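Local coordinates for protein CrmK (PDB 5I1W) that is a covalently FAD-linked, oxygen-dependent oxidoreductase of the berberine bridge enzyme type that probably oxidises the hydroxymethyl group of a bipyridine intermediate, at residues F223-V228 with R315-L320; A266-F271 with L278-Q283; R340-A345 with K401-V406. All blocks are in the same frame, centred on the assembly; numbering follows the deposited sequence.

Interaction 1. Residues F223-V228 with R315-L320; sequences FHVARV and RRLPWL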
loop_
_atom_site.group_PDB
_atom_site.type_symbol
_atom_site.label_atom_id
_atom_site.label_comp_id
_atom_site.label_asym_id
_atom_site.label_seq_id
_atom_site.Cartn_x
_atom_site.Cartn_y
_atom_site.Cartn_z
ATOM N N PHE A 223 -18.182 7.881 -8.585
ATOM C CA PHE A 223 -18.075 7.247 -9.868
ATOM C C PHE A 223 -18.846 5.963 -9.926
ATOM O O PHE A 223 -18.787 5.196 -8.981
ATOM C CB PHE A 223 -16.591 6.856 -10.130
ATOM C CG PHE A 223 -15.733 7.992 -10.595
ATOM C CD1 PHE A 223 -15.384 9.019 -9.721
ATOM C CD2 PHE A 223 -15.253 8.033 -11.880
ATOM C CE1 PHE A 223 -14.611 10.090 -10.148
ATOM C CE2 PHE A 223 -14.436 9.063 -12.296
ATOM C CZ PHE A 223 -14.123 10.103 -11.434
ATOM N N HIS A 224 -19.533 5.709 -11.046
ATOM C CA HIS A 224 -19.966 4.340 -11.382
ATOM C C HIS A 224 -18.751 3.560 -11.903
ATOM O O HIS A 224 -18.036 4.019 -12.784
ATOM C CB HIS A 224 -21.077 4.314 -12.420
ATOM C CG HIS A 224 -22.378 4.870 -11.932
ATOM N ND1 HIS A 224 -23.099 4.297 -10.899
ATOM C CD2 HIS A 224 -23.090 5.954 -12.330
ATOM C CE1 HIS A 224 -24.193 5.005 -10.680
ATOM N NE2 HIS A 224 -24.222 6.005 -11.546
ATOM N N VAL A 225 -18.521 2.406 -11.327
ATOM C CA VAL A 225 -17.385 1.575 -11.630
ATOM C C VAL A 225 -17.872 0.244 -12.156
ATOM O O VAL A 225 -18.705 -0.361 -11.544
ATOM C CB VAL A 225 -16.626 1.290 -10.339
ATOM C CG1 VAL A 225 -15.417 0.412 -10.619
ATOM C CG2 VAL A 225 -16.196 2.598 -9.679
ATOM N N ALA A 226 -17.368 -0.215 -13.285
ATOM C CA ALA A 226 -17.619 -1.575 -13.753
ATOM C C ALA A 226 -16.323 -2.385 -13.775
ATOM O O ALA A 226 -15.261 -1.904 -14.167
ATOM C CB ALA A 226 -18.240 -1.559 -15.131
ATOM N N ARG A 227 -16.403 -3.602 -13.311
ATOM C CA ARG A 227 -15.276 -4.495 -13.355
ATOM C C ARG A 227 -15.759 -5.732 -14.105
ATOM O O ARG A 227 -16.812 -6.237 -13.801
ATOM C CB ARG A 227 -14.826 -4.786 -11.935
ATOM C CG ARG A 227 -14.544 -3.470 -11.171
ATOM C CD ARG A 227 -13.187 -3.455 -10.495
ATOM N NE ARG A 227 -12.966 -4.789 -9.981
ATOM C CZ ARG A 227 -11.794 -5.321 -9.682
ATOM N NH1 ARG A 227 -10.659 -4.602 -9.754
ATOM N NH2 ARG A 227 -11.790 -6.588 -9.267
ATOM N N VAL A 228 -15.034 -6.119 -15.156
ATOM C CA VAL A 228 -15.488 -7.100 -16.100
ATOM C C VAL A 228 -14.422 -8.148 -16.343
ATOM O O VAL A 228 -13.270 -7.812 -16.510
ATOM C CB VAL A 228 -15.793 -6.410 -17.439
ATOM C CG1 VAL A 228 -16.554 -7.337 -18.387
ATOM C CG2 VAL A 228 -16.570 -5.124 -17.210
ATOM N N ARG A 315 -20.822 -0.991 -9.455
ATOM C CA ARG A 315 -21.085 -0.377 -8.180
ATOM C C ARG A 315 -20.687 1.061 -8.257
ATOM O O ARG A 315 -20.126 1.531 -9.256
ATOM C CB ARG A 315 -20.307 -1.081 -7.061
ATOM C CG ARG A 315 -18.810 -0.782 -7.093
ATOM C CD ARG A 315 -18.066 -1.672 -6.117
ATOM N NE ARG A 315 -18.426 -1.335 -4.735
ATOM C CZ ARG A 315 -18.000 -1.986 -3.650
ATOM N NH1 ARG A 315 -17.163 -3.028 -3.751
ATOM N NH2 ARG A 315 -18.390 -1.566 -2.455
ATOM N N ARG A 316 -20.946 1.761 -7.173
ATOM C CA ARG A 316 -20.760 3.212 -7.103
ATOM C C ARG A 316 -19.794 3.502 -5.963
ATOM O O ARG A 316 -19.989 3.020 -4.862
ATOM C CB ARG A 316 -22.119 3.816 -6.836
ATOM C CG ARG A 316 -22.301 5.253 -7.185
ATOM C CD ARG A 316 -23.762 5.605 -6.957
ATOM N NE ARG A 316 -23.962 7.051 -6.970
ATOM C CZ ARG A 316 -23.487 7.894 -6.049
ATOM N NH1 ARG A 316 -22.770 7.463 -5.010
ATOM N NH2 ARG A 316 -23.729 9.195 -6.162
ATOM N N LEU A 317 -18.738 4.270 -6.198
ATOM C CA LEU A 317 -17.811 4.575 -5.106
ATOM C C LEU A 317 -17.378 6.046 -5.100
ATOM O O LEU A 317 -17.431 6.709 -6.121
ATOM C CB LEU A 317 -16.578 3.729 -5.262
ATOM C CG LEU A 317 -16.705 2.249 -5.004
ATOM C CD1 LEU A 317 -15.438 1.557 -5.442
ATOM C CD2 LEU A 317 -16.971 1.988 -3.531
ATOM N N PRO A 318 -16.926 6.565 -3.956
ATOM C CA PRO A 318 -16.324 7.907 -4.027
ATOM C C PRO A 318 -14.980 7.904 -4.788
ATOM O O PRO A 318 -14.298 6.861 -4.921
ATOM C CB PRO A 318 -16.137 8.305 -2.550
ATOM C CG PRO A 318 -17.116 7.457 -1.807
ATOM C CD PRO A 318 -17.221 6.163 -2.582
ATOM N N TRP A 319 -14.606 9.059 -5.299
ATOM C CA TRP A 319 -13.437 9.101 -6.160
ATOM C C TRP A 319 -12.201 8.444 -5.553
ATOM O O TRP A 319 -11.574 7.597 -6.183
ATOM C CB TRP A 319 -13.119 10.525 -6.618
ATOM C CG TRP A 319 -11.811 10.504 -7.218
ATOM C CD1 TRP A 319 -11.457 9.944 -8.419
ATOM C CD2 TRP A 319 -10.606 10.954 -6.593
ATOM N NE1 TRP A 319 -10.083 10.053 -8.583
ATOM C CE2 TRP A 319 -9.549 10.673 -7.475
ATOM C CE3 TRP A 319 -10.330 11.576 -5.371
ATOM C CZ2 TRP A 319 -8.235 10.996 -7.174
ATOM C CZ3 TRP A 319 -9.035 11.923 -5.074
ATOM C CH2 TRP A 319 -7.998 11.625 -5.968
ATOM N N LEU A 320 -11.854 8.823 -4.329
ATOM C CA LEU A 320 -10.585 8.399 -3.770
ATOM C C LEU A 320 -10.610 6.890 -3.621
ATOM O O LEU A 320 -9.629 6.249 -3.852
ATOM C CB LEU A 320 -10.272 9.079 -2.460
ATOM C CG LEU A 320 -8.934 8.624 -1.836
ATOM C CD1 LEU A 320 -7.750 9.038 -2.697
ATOM C CD2 LEU A 320 -8.738 9.160 -0.415
#

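Interaction 2. Residues A266-F271 with L278-Q283; sequences ALLECF and LAMHAQ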
loop_
_atom_site.group_PDB
_atom_site.type_symbol
_atom_site.label_atom_id
_atom_site.label_comp_id
_atom_site.label_asym_id
_atom_site.label_seq_id
_atom_site.Cartn_x
_atom_site.Cartn_y
_atom_site.Cartn_z
ATOM N N ALA A 266 -11.430 3.646 -19.365
ATOM C CA ALA A 266 -11.368 2.171 -19.307
ATOM C C ALA A 266 -10.003 1.625 -19.656
ATOM O O ALA A 266 -9.293 2.183 -20.470
ATOM C CB ALA A 266 -12.404 1.548 -20.212
ATOM N N LEU A 267 -9.673 0.501 -19.031
ATOM C CA LEU A 267 -8.409 -0.128 -19.221
ATOM C C LEU A 267 -8.692 -1.609 -19.443
ATOM O O LEU A 267 -9.288 -2.265 -18.596
ATOM C CB LEU A 267 -7.580 0.071 -17.954
ATOM C CG LEU A 267 -6.167 -0.502 -17.933
ATOM C CD1 LEU A 267 -5.363 0.132 -16.803
ATOM C CD2 LEU A 267 -6.126 -2.037 -17.818
ATOM N N LEU A 268 -8.187 -2.150 -20.519
ATOM C CA LEU A 268 -8.391 -3.567 -20.871
ATOM C C LEU A 268 -7.081 -4.319 -20.647
ATOM O O LEU A 268 -6.144 -4.055 -21.347
ATOM C CB LEU A 268 -8.807 -3.661 -22.358
ATOM C CG LEU A 268 -9.040 -5.092 -22.939
ATOM C CD1 LEU A 268 -10.044 -5.825 -22.065
ATOM C CD2 LEU A 268 -9.460 -5.088 -24.411
ATOM N N GLU A 269 -7.011 -5.241 -19.692
ATOM C CA GLU A 269 -5.818 -6.028 -19.459
ATOM C C GLU A 269 -5.906 -7.376 -20.153
ATOM O O GLU A 269 -6.701 -8.199 -19.762
ATOM C CB GLU A 269 -5.653 -6.325 -17.980
ATOM C CG GLU A 269 -5.373 -5.116 -17.131
ATOM C CD GLU A 269 -4.786 -5.474 -15.757
ATOM O OE1 GLU A 269 -5.512 -5.259 -14.750
ATOM O OE2 GLU A 269 -3.618 -5.978 -15.691
ATOM N N CYS A 270 -5.086 -7.605 -21.159
ATOM C CA CYS A 270 -5.099 -8.886 -21.836
ATOM C C CYS A 270 -3.999 -9.752 -21.267
ATOM O O CYS A 270 -2.891 -9.685 -21.770
ATOM C CB CYS A 270 -4.877 -8.666 -23.331
ATOM S SG CYS A 270 -6.096 -7.530 -24.056
ATOM N N PHE A 271 -4.259 -10.470 -20.175
ATOM C CA PHE A 271 -3.270 -11.400 -19.611
ATOM C C PHE A 271 -3.064 -12.614 -20.479
ATOM O O PHE A 271 -3.938 -13.022 -21.263
ATOM C CB PHE A 271 -3.665 -11.970 -18.268
ATOM C CG PHE A 271 -3.888 -10.952 -17.214
ATOM C CD1 PHE A 271 -2.838 -10.517 -16.438
ATOM C CD2 PHE A 271 -5.145 -10.432 -17.010
ATOM C CE1 PHE A 271 -3.028 -9.566 -15.469
ATOM C CE2 PHE A 271 -5.355 -9.500 -16.037
ATOM C CZ PHE A 271 -4.291 -9.059 -15.269
ATOM N N LEU A 278 -9.284 -12.372 -19.075
ATOM C CA LEU A 278 -9.072 -11.022 -19.571
ATOM C C LEU A 278 -9.877 -10.178 -18.591
ATOM O O LEU A 278 -10.908 -10.647 -18.103
ATOM C CB LEU A 278 -9.680 -10.892 -20.963
ATOM C CG LEU A 278 -8.955 -11.094 -22.301
ATOM C CD1 LEU A 278 -7.664 -11.879 -22.315
ATOM C CD2 LEU A 278 -9.886 -11.690 -23.306
ATOM N N ALA A 279 -9.397 -8.983 -18.259
ATOM C CA ALA A 279 -10.064 -8.111 -17.301
ATOM C C ALA A 279 -10.163 -6.689 -17.837
ATOM O O ALA A 279 -9.356 -6.245 -18.632
ATOM C CB ALA A 279 -9.310 -8.092 -15.997
ATOM N N MET A 280 -11.163 -5.976 -17.385
ATOM C CA MET A 280 -11.310 -4.616 -17.701
ATOM C C MET A 280 -11.905 -3.891 -16.537
ATOM O O MET A 280 -12.820 -4.404 -15.888
ATOM C CB MET A 280 -12.246 -4.457 -18.859
ATOM C CG MET A 280 -12.457 -2.973 -19.146
ATOM S SD MET A 280 -13.639 -2.710 -20.447
ATOM C CE MET A 280 -12.652 -3.184 -21.793
ATOM N N HIS A 281 -11.411 -2.686 -16.294
ATOM C CA HIS A 281 -12.143 -1.795 -15.400
ATOM C C HIS A 281 -12.462 -0.504 -16.097
ATOM O O HIS A 281 -11.724 0.009 -16.895
ATOM C CB HIS A 281 -11.445 -1.541 -14.074
ATOM C CG HIS A 281 -10.019 -1.151 -14.222
ATOM N ND1 HIS A 281 -8.984 -2.010 -13.928
ATOM C CD2 HIS A 281 -9.453 -0.008 -14.666
ATOM C CE1 HIS A 281 -7.836 -1.408 -14.174
ATOM N NE2 HIS A 281 -8.092 -0.195 -14.636
ATOM N N ALA A 282 -13.656 -0.023 -15.817
ATOM C CA ALA A 282 -14.183 1.194 -16.410
ATOM C C ALA A 282 -14.803 2.030 -15.317
ATOM O O ALA A 282 -15.276 1.496 -14.341
ATOM C CB ALA A 282 -15.225 0.871 -17.480
ATOM N N GLN A 283 -14.805 3.339 -15.480
ATOM C CA GLN A 283 -15.367 4.208 -14.469
ATOM C C GLN A 283 -15.875 5.431 -15.171
ATOM O O GLN A 283 -15.366 5.819 -16.185
ATOM C CB GLN A 283 -14.346 4.564 -13.388
ATOM C CG GLN A 283 -13.164 5.290 -13.965
ATOM C CD GLN A 283 -12.095 5.624 -12.968
ATOM O OE1 GLN A 283 -11.676 4.793 -12.194
ATOM N NE2 GLN A 283 -11.642 6.876 -12.996
#

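Interaction 3. Residues R340-A345 with K401-V406; sequences RKVKSA and KTFYMV. With 67L (6-(hydroxymethyl)[2,2'-bipyridin]-4-ol), chain F.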
loop_
_atom_site.group_PDB
_atom_site.type_symbol
_atom_site.label_atom_id
_atom_site.label_comp_id
_atom_site.label_asym_id
_atom_site.label_seq_id
_atom_site.Cartn_x
_atom_site.Cartn_y
_atom_site.Cartn_z
ATOM N N ARG A 340 11.172 -7.799 -13.353
ATOM C CA ARG A 340 10.212 -7.252 -14.320
ATOM C C ARG A 340 10.840 -6.886 -15.629
ATOM O O ARG A 340 12.030 -6.638 -15.704
ATOM C CB ARG A 340 9.619 -5.957 -13.818
ATOM C CG ARG A 340 8.650 -6.116 -12.706
ATOM C CD ARG A 340 8.265 -4.758 -12.140
ATOM N NE ARG A 340 7.883 -4.911 -10.734
ATOM C CZ ARG A 340 6.732 -5.421 -10.315
ATOM N NH1 ARG A 340 5.803 -5.851 -11.178
ATOM N NH2 ARG A 340 6.504 -5.511 -9.009
ATOM N N LYS A 341 10.006 -6.857 -16.666
ATOM C CA LYS A 341 10.337 -6.213 -17.902
ATOM C C LYS A 341 9.040 -5.536 -18.391
ATOM O O LYS A 341 7.989 -6.151 -18.373
ATOM C CB LYS A 341 10.891 -7.254 -18.877
ATOM C CG LYS A 341 11.201 -6.753 -20.275
ATOM C CD LYS A 341 12.479 -5.916 -20.342
ATOM C CE LYS A 341 12.799 -5.506 -21.783
ATOM N NZ LYS A 341 13.547 -4.207 -21.831
ATOM N N VAL A 342 9.111 -4.262 -18.762
ATOM C CA VAL A 342 7.960 -3.539 -19.310
ATOM C C VAL A 342 8.257 -3.044 -20.682
ATOM O O VAL A 342 9.432 -2.933 -21.035
ATOM C CB VAL A 342 7.573 -2.348 -18.458
ATOM C CG1 VAL A 342 7.251 -2.819 -17.071
ATOM C CG2 VAL A 342 8.707 -1.331 -18.414
ATOM N N LYS A 343 7.203 -2.795 -21.484
ATOM C CA LYS A 343 7.333 -2.135 -22.800
ATOM C C LYS A 343 6.153 -1.235 -23.008
ATOM O O LYS A 343 5.171 -1.296 -22.276
ATOM C CB LYS A 343 7.435 -3.141 -23.968
ATOM C CG LYS A 343 8.640 -4.058 -23.880
ATOM C CD LYS A 343 8.722 -5.029 -25.023
ATOM C CE LYS A 343 10.094 -5.652 -25.032
ATOM N NZ LYS A 343 11.031 -5.010 -26.029
ATOM N N SER A 344 6.217 -0.438 -24.053
ATOM C CA SER A 344 5.243 0.590 -24.243
ATOM C C SER A 344 5.054 0.860 -25.727
ATOM O O SER A 344 5.997 0.716 -26.532
ATOM C CB SER A 344 5.791 1.852 -23.521
ATOM O OG SER A 344 5.158 3.048 -23.906
ATOM N N ALA A 345 3.847 1.242 -26.100
ATOM C CA ALA A 345 3.542 1.666 -27.466
ATOM C C ALA A 345 2.248 2.469 -27.444
ATOM O O ALA A 345 1.240 2.042 -26.839
ATOM C CB ALA A 345 3.374 0.461 -28.390
ATOM N N LYS A 401 -2.810 4.403 -24.976
ATOM C CA LYS A 401 -1.534 3.843 -24.655
ATOM C C LYS A 401 -1.634 2.344 -24.532
ATOM O O LYS A 401 -2.688 1.827 -24.212
ATOM C CB LYS A 401 -1.087 4.431 -23.328
ATOM C CG LYS A 401 -0.997 5.949 -23.418
ATOM C CD LYS A 401 -0.600 6.608 -22.103
ATOM C CE LYS A 401 0.454 7.692 -22.310
ATOM N NZ LYS A 401 1.724 7.059 -22.735
ATOM N N THR A 402 -0.566 1.632 -24.834
ATOM C CA THR A 402 -0.503 0.208 -24.558
ATOM C C THR A 402 0.790 -0.081 -23.821
ATOM O O THR A 402 1.813 0.556 -24.037
ATOM C CB THR A 402 -0.563 -0.724 -25.802
ATOM O OG1 THR A 402 0.713 -0.752 -26.487
ATOM C CG2 THR A 402 -1.662 -0.314 -26.767
ATOM N N PHE A 403 0.711 -1.078 -22.976
ATOM C CA PHE A 403 1.709 -1.379 -21.997
ATOM C C PHE A 403 1.892 -2.910 -22.023
ATOM O O PHE A 403 0.937 -3.678 -22.203
ATOM C CB PHE A 403 1.197 -0.852 -20.677
ATOM C CG PHE A 403 2.029 -1.209 -19.513
ATOM C CD1 PHE A 403 3.225 -0.551 -19.276
ATOM C CD2 PHE A 403 1.585 -2.150 -18.600
ATOM C CE1 PHE A 403 3.988 -0.873 -18.156
ATOM C CE2 PHE A 403 2.339 -2.483 -17.495
ATOM C CZ PHE A 403 3.527 -1.840 -17.262
ATOM N N TYR A 404 3.135 -3.351 -21.987
ATOM C CA TYR A 404 3.425 -4.796 -21.984
ATOM C C TYR A 404 4.242 -5.030 -20.751
ATOM O O TYR A 404 5.062 -4.160 -20.353
ATOM C CB TYR A 404 4.241 -5.188 -23.148
ATOM C CG TYR A 404 3.637 -4.952 -24.488
ATOM C CD1 TYR A 404 3.399 -3.660 -24.979
ATOM C CD2 TYR A 404 3.336 -6.042 -25.300
ATOM C CE1 TYR A 404 2.857 -3.469 -26.227
ATOM C CE2 TYR A 404 2.809 -5.844 -26.541
ATOM C CZ TYR A 404 2.566 -4.579 -26.989
ATOM O OH TYR A 404 2.016 -4.472 -28.214
ATOM N N MET A 405 3.999 -6.156 -20.107
ATOM C CA MET A 405 4.701 -6.497 -18.867
ATOM C C MET A 405 4.745 -7.990 -18.615
ATOM O O MET A 405 3.758 -8.669 -18.825
ATOM C CB MET A 405 4.098 -5.827 -17.635
ATOM C CG MET A 405 4.851 -6.232 -16.368
ATOM S SD MET A 405 4.855 -5.101 -14.972
ATOM C CE MET A 405 3.244 -5.389 -14.249
ATOM N N VAL A 406 5.910 -8.449 -18.159
ATOM C CA VAL A 406 6.084 -9.739 -17.487
ATOM C C VAL A 406 6.781 -9.494 -16.156
ATOM O O VAL A 406 7.656 -8.661 -16.041
ATOM C CB VAL A 406 6.865 -10.758 -18.319
ATOM C CG1 VAL A 406 6.005 -11.248 -19.440
ATOM C CG2 VAL A 406 8.123 -10.158 -18.926
HETATM C CAC 67L F . 6.406 -0.958 -13.546
HETATM C CAB 67L F . 7.746 -0.588 -13.684
HETATM C CAA 67L F . 8.118 0.418 -14.567
HETATM C CAF 67L F . 7.123 1.043 -15.332
HETATM N NAE 67L F . 5.746 0.644 -15.197
HETATM C CAD 67L F . 5.414 -0.339 -14.317
HETATM C CAG 67L F . 4.073 -0.676 -14.189
HETATM N NAL 67L F . 3.158 0.075 -14.870
HETATM C CAH 67L F . 3.675 -1.752 -13.402
HETATM C CAI 67L F . 2.329 -2.023 -13.336
HETATM O OAM 67L F . 1.991 -3.072 -12.576
HETATM C CAJ 67L F . 1.377 -1.249 -14.031
HETATM C CAK 67L F . 1.830 -0.173 -14.812
HETATM C CAN 67L F . 0.950 0.659 -15.539
HETATM O OAO 67L F . 1.208 2.048 -15.236
HETATM O O HOH W 1 2.662 3.331 -23.522
#

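Interaction 1. Residues F223-V228 with R315-L320
Val-225 N donates to Arg-315 O at 2.8 Å, almost straight at 172°, and His-224 CA adds a CA-H...O contact to the same oxygen. Val-225 O receives Arg-315 N in return. Two residues along, beyond the non-hydrogen-bonded pair His-224/Arg-316, Phe-223 and Leu-317 exchange a second pair of backbone bonds, with Phe-223 N 2.8 Å from Leu-317 O. This is antiparallel pairing at the margin of the large sheet: 311-318 is one of its two outermost strands within this chain, and it runs straight into helix 319-326, with Pro-318 as N-cap. Trp-319, in the first turn, has CG anti to its N, which lays the indole alongside the Phe-223 ring. Phe-223 CE1 meets the indole edge at Trp-319 CD1, 3.6 Å away, the two planes inclined at 48°. If Phe-223 were an alanine, a gap would probably open beside the indole, leaving it freer to turn. On the other face of the sheet, His-224 CE1 rests 3.8 Å from Arg-316 CD, the imidazole standing nearly upright (83°) to the guanidinium plane beyond. Val-225 CG2 and Leu-317 CD1 touch loosely at 4.4 Å. Arg-315 sends its guanidinium out to Gly-337 O of the second subunit.

Interaction 2. Residues A266-F271 with L278-Q283
Leu-268 and Met-280 face each other across a non-hydrogen-bonded pair, and their side chains cross obliquely. Both leave the backbone with CG opposite the N, but the Met-280 chain then bends at its last torsion (chi3 -74°), carrying CE back to within 3.7 Å of Leu-268 CD1. Nearer the backbone, Met-280 CG lies only 3.3 Å from Leu-267 O, pressing against the main chain of the other strand. Next along this face the methyls Ala-266 CB and Ala-282 CB touch at 4.0 Å.

The opposite face carries Leu-267, Glu-269, Ala-279 and His-281. The His-281 imidazole leans across Leu-267 with NE2 3.4 Å from Leu-267 CB, a contact to be read with reserve, because a second conformer of this histidine is also modelled. At the hairpin end the edge of the Phe-271 ring, at CE2, comes up to Ala-279 CB at 4.2 Å, while Leu-278 CD1 comes within 4.0 Å of Cys-270 CA. Leu-267 exchanges two backbone hydrogen bonds with His-281, and Glu-269 two with Ala-279; the shortest runs from Glu-269 N to Ala-279 O, 2.8 Å.

The two strands form a beta hairpin in the middle of the antiparallel sheet, with 222-231 next to 277-285 and 373-379 next to 265-271. Helices 237-253 and 291-303 cover the Met-280 face, where Phe-247 and Phe-298 pack on Ala-266 and Met-280. The Leu-267 face looks to the cofactor side: Leu-267 touches the FAD-binding Phe-123, and the carboxylate of Glu-269 lies close to the like group of Glu-376 on strand 373-379.

Interaction 3. Residues R340-A345 with K401-V406
Lys-341 to Ala-345 pairs antiparallel with Thr-402 to Val-406, the strand axes 4.5 Å apart at 164°, through six backbone hydrogen bonds. Ala-345 O is held twice, by Thr-402 N at 2.7 Å and by the hydroxyl Thr-402 OG1 at 2.9 Å. Val-342, Ser-344, Phe-403 and Met-405 share the face that carries the bound bipyridine. Phe-403 has CG anti to its N (chi1 173°), and CZ then reaches the ligand nitrogen NAL at 3.1 Å; the hydroxymethyl carbon CAN lies over one ring face, toward its rim. A bend at the end of Met-405 (chi3 79°) carries CE to 3.1 Å from the ligand oxygen OAM. Val-342 CG1 packs against both, 3.9 Å from Phe-403 CZ and equally far from Met-405 SD. Arg-340 brings NH1 to the same sulfur, which lies at the guanidinium edge, while Arg-340 NE pairs with Asp-23. Ser-344 OG hydrogen-bonds Tyr-446 N and also donates to a water, which donates on to Thr-402 O.

On the reverse face Lys-343 CB meets Tyr-404 CB, and the ammonium groups of Lys-341 and Lys-343 converge on Asp-451. Helix 414-428 covers this face, with Ile-421, Tyr-425, Ile-428 and Trp-420 against it. Strand 373-379 flanks 400-408 and strand 442-444 flanks 339-347.

How the interactions relate
All three contacts belong to one antiparallel sheet, ordered 311-318, 222-231, 277-285, 265-271, 373-379, 400-408, 339-347, 442-444. Interaction 1 joins the first two strands, interaction 2 the next two, and interaction 3 joins 400-408 to 339-347. Interactions 1 and 2 touch directly, Val-228 N lying 2.9 Å from Met-280 O, and their centres are about 14 Å apart. Along the chain, interaction 2 is nested inside the loop that interaction 1 closes, and interaction 3 follows both. Strand 373-379 separates interactions 2 and 3, whose centres are about 15 Å apart; the centres of interactions 1 and 3 are about 26 Å apart. The sheet thus extends from the subunit interface to the bipyridine pocket beside the flavin.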